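PDB 1SNY: sniffer CG10964-PA from Drosophila melanogaster, which probably reduces carbonyl compounds with NADPH, as a carbonyl reductase of the short-chain dehydrogenase/reductase family. Local coordinates for residues 164-169 with 210-215. Numbering follows the deposited sequence.
Sequences GRAAII and QRIMCV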
# COMPACT_ATOMS: atom_id res chain seq x y z
N GLY A 164 -2.72 -0.08 -28.07
CA GLY A 164 -2.23 0.16 -29.41
C GLY A 164 -1.29 1.35 -29.44
O GLY A 164 -0.48 1.49 -30.36
N ARG A 165 -1.39 2.21 -28.43
CA ARG A 165 -0.54 3.40 -28.35
C ARG A 165 0.55 3.18 -27.29
O ARG A 165 1.69 2.85 -27.62
CB ARG A 165 -1.39 4.63 -28.01
CG ARG A 165 -0.65 5.95 -28.08
CD ARG A 165 -1.62 7.14 -28.09
NE ARG A 165 -0.90 8.41 -28.02
CZ ARG A 165 -1.48 9.60 -28.07
NH1 ARG A 165 -2.80 9.70 -28.18
NH2 ARG A 165 -0.74 10.70 -27.98
N ALA A 166 0.18 3.35 -26.02
CA ALA A 166 1.11 3.14 -24.92
C ALA A 166 0.32 2.89 -23.64
O ALA A 166 -0.68 3.57 -23.37
CB ALA A 166 2.01 4.36 -24.75
N ALA A 167 0.77 1.93 -22.84
CA ALA A 167 0.06 1.62 -21.61
C ALA A 167 0.85 0.78 -20.63
O ALA A 167 1.72 -0.01 -21.01
CB ALA A 167 -1.24 0.89 -21.95
N ILE A 168 0.52 0.96 -19.35
CA ILE A 168 1.14 0.18 -18.29
C ILE A 168 -0.01 -0.57 -17.64
O ILE A 168 -0.96 0.05 -17.15
CB ILE A 168 1.77 1.07 -17.20
CG1 ILE A 168 2.93 1.88 -17.80
CG2 ILE A 168 2.23 0.21 -16.03
CD1 ILE A 168 3.42 3.00 -16.89
N ILE A 169 0.05 -1.90 -17.66
CA ILE A 169 -1.00 -2.69 -17.04
C ILE A 169 -0.40 -3.33 -15.80
O ILE A 169 0.54 -4.13 -15.90
CB ILE A 169 -1.51 -3.82 -17.95
CG1 ILE A 169 -1.87 -3.28 -19.34
CG2 ILE A 169 -2.74 -4.47 -17.29
CD1 ILE A 169 -3.07 -2.37 -19.37
N GLN A 210 1.37 12.62 -21.89
CA GLN A 210 1.87 11.85 -23.03
C GLN A 210 0.83 10.81 -23.45
O GLN A 210 1.06 10.01 -24.36
CB GLN A 210 3.18 11.14 -22.69
CG GLN A 210 4.38 12.06 -22.50
CD GLN A 210 4.43 12.69 -21.12
OE1 GLN A 210 5.31 13.50 -20.83
NE2 GLN A 210 3.49 12.32 -20.27
N ARG A 211 -0.32 10.85 -22.78
CA ARG A 211 -1.43 9.94 -23.07
C ARG A 211 -1.07 8.46 -22.92
O ARG A 211 -1.43 7.65 -23.78
CB ARG A 211 -1.98 10.21 -24.47
CG ARG A 211 -2.59 11.59 -24.65
CD ARG A 211 -3.82 11.75 -23.77
NE ARG A 211 -4.56 12.98 -24.07
CZ ARG A 211 -4.20 14.19 -23.68
NH1 ARG A 211 -3.09 14.38 -22.97
NH2 ARG A 211 -4.95 15.23 -24.01
N ILE A 212 -0.36 8.12 -21.85
CA ILE A 212 0.02 6.74 -21.57
C ILE A 212 -1.00 6.22 -20.57
O ILE A 212 -1.14 6.76 -19.48
CB ILE A 212 1.44 6.64 -20.96
CG1 ILE A 212 2.48 7.16 -21.95
CG2 ILE A 212 1.74 5.19 -20.57
CD1 ILE A 212 3.90 7.25 -21.38
N MSE A 213 -1.70 5.16 -20.96
CA MSE A 213 -2.73 4.57 -20.12
C MSE A 213 -2.17 3.68 -19.01
O MSE A 213 -1.21 2.94 -19.23
CB MSE A 213 -3.69 3.76 -21.00
CG MSE A 213 -4.90 3.16 -20.29
SE MSE A 213 -6.06 2.22 -21.52
CE MSE A 213 -5.23 0.48 -21.45
N CYS A 214 -2.74 3.78 -17.81
CA CYS A 214 -2.31 2.92 -16.71
C CYS A 214 -3.54 2.39 -16.00
O CYS A 214 -4.43 3.16 -15.61
CB CYS A 214 -1.42 3.66 -15.71
SG CYS A 214 -0.74 2.52 -14.45
N VAL A 215 -3.60 1.08 -15.84
CA VAL A 215 -4.73 0.47 -15.18
C VAL A 215 -4.29 -0.71 -14.35
O VAL A 215 -3.29 -1.37 -14.67
CB VAL A 215 -5.78 -0.06 -16.20
CG1 VAL A 215 -6.19 1.04 -17.18
CG2 VAL A 215 -5.20 -1.25 -16.95
O HOH W 1 1.89 11.00 -26.73
O HOH W 2 -2.45 4.94 -24.74
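Where two parallel strands begin to pair, A166 O takes the N-H of M213 at 3.1 Å, tilted 32° from the carbonyl plane, and a water that lies within bonding distance of it and of R211 O cannot serve every acceptor in its reach. Further along the ladder, I168 N reaches M213 O at 2.6 Å, and V215 N meets I168 O nearly head-on, so I168 uses both its N-H and its C=O on this neighbour. Before the strands pair, R165 runs out fully extended, CG anti to the backbone N (chi1 -172°), and lays one guanidinium face over CB of R211, 3.7 Å from CZ to that carbon. Its NH2 reaches Q210 O through a second water, while NE bonds to A153 O of helix 124-155. Cut back to an alanine, this position would probably lose the NE bond to A153 O and the water link to Q210 O, and R211 CB would lose the flat group laid over it. R211, with positive phi, closes helix 187-207 in a Schellman motif and turns the chain into the strand. Small A167 suits the close backbones, its CB 3.9 Å from M213 CB. On that same face I169 CD1 presses tightly on V215 CG2 at 3.4 Å and also touches the selenomethionine methyl of M213. The other face carries I168, on which L149 and L207 pack from helices 124-155 and 187-207. Strand 167-171, helix 187-207 and strand 213-217 thus form a beta-alpha-beta crossover of the Rossmann fold, typical of short-chain dehydrogenases.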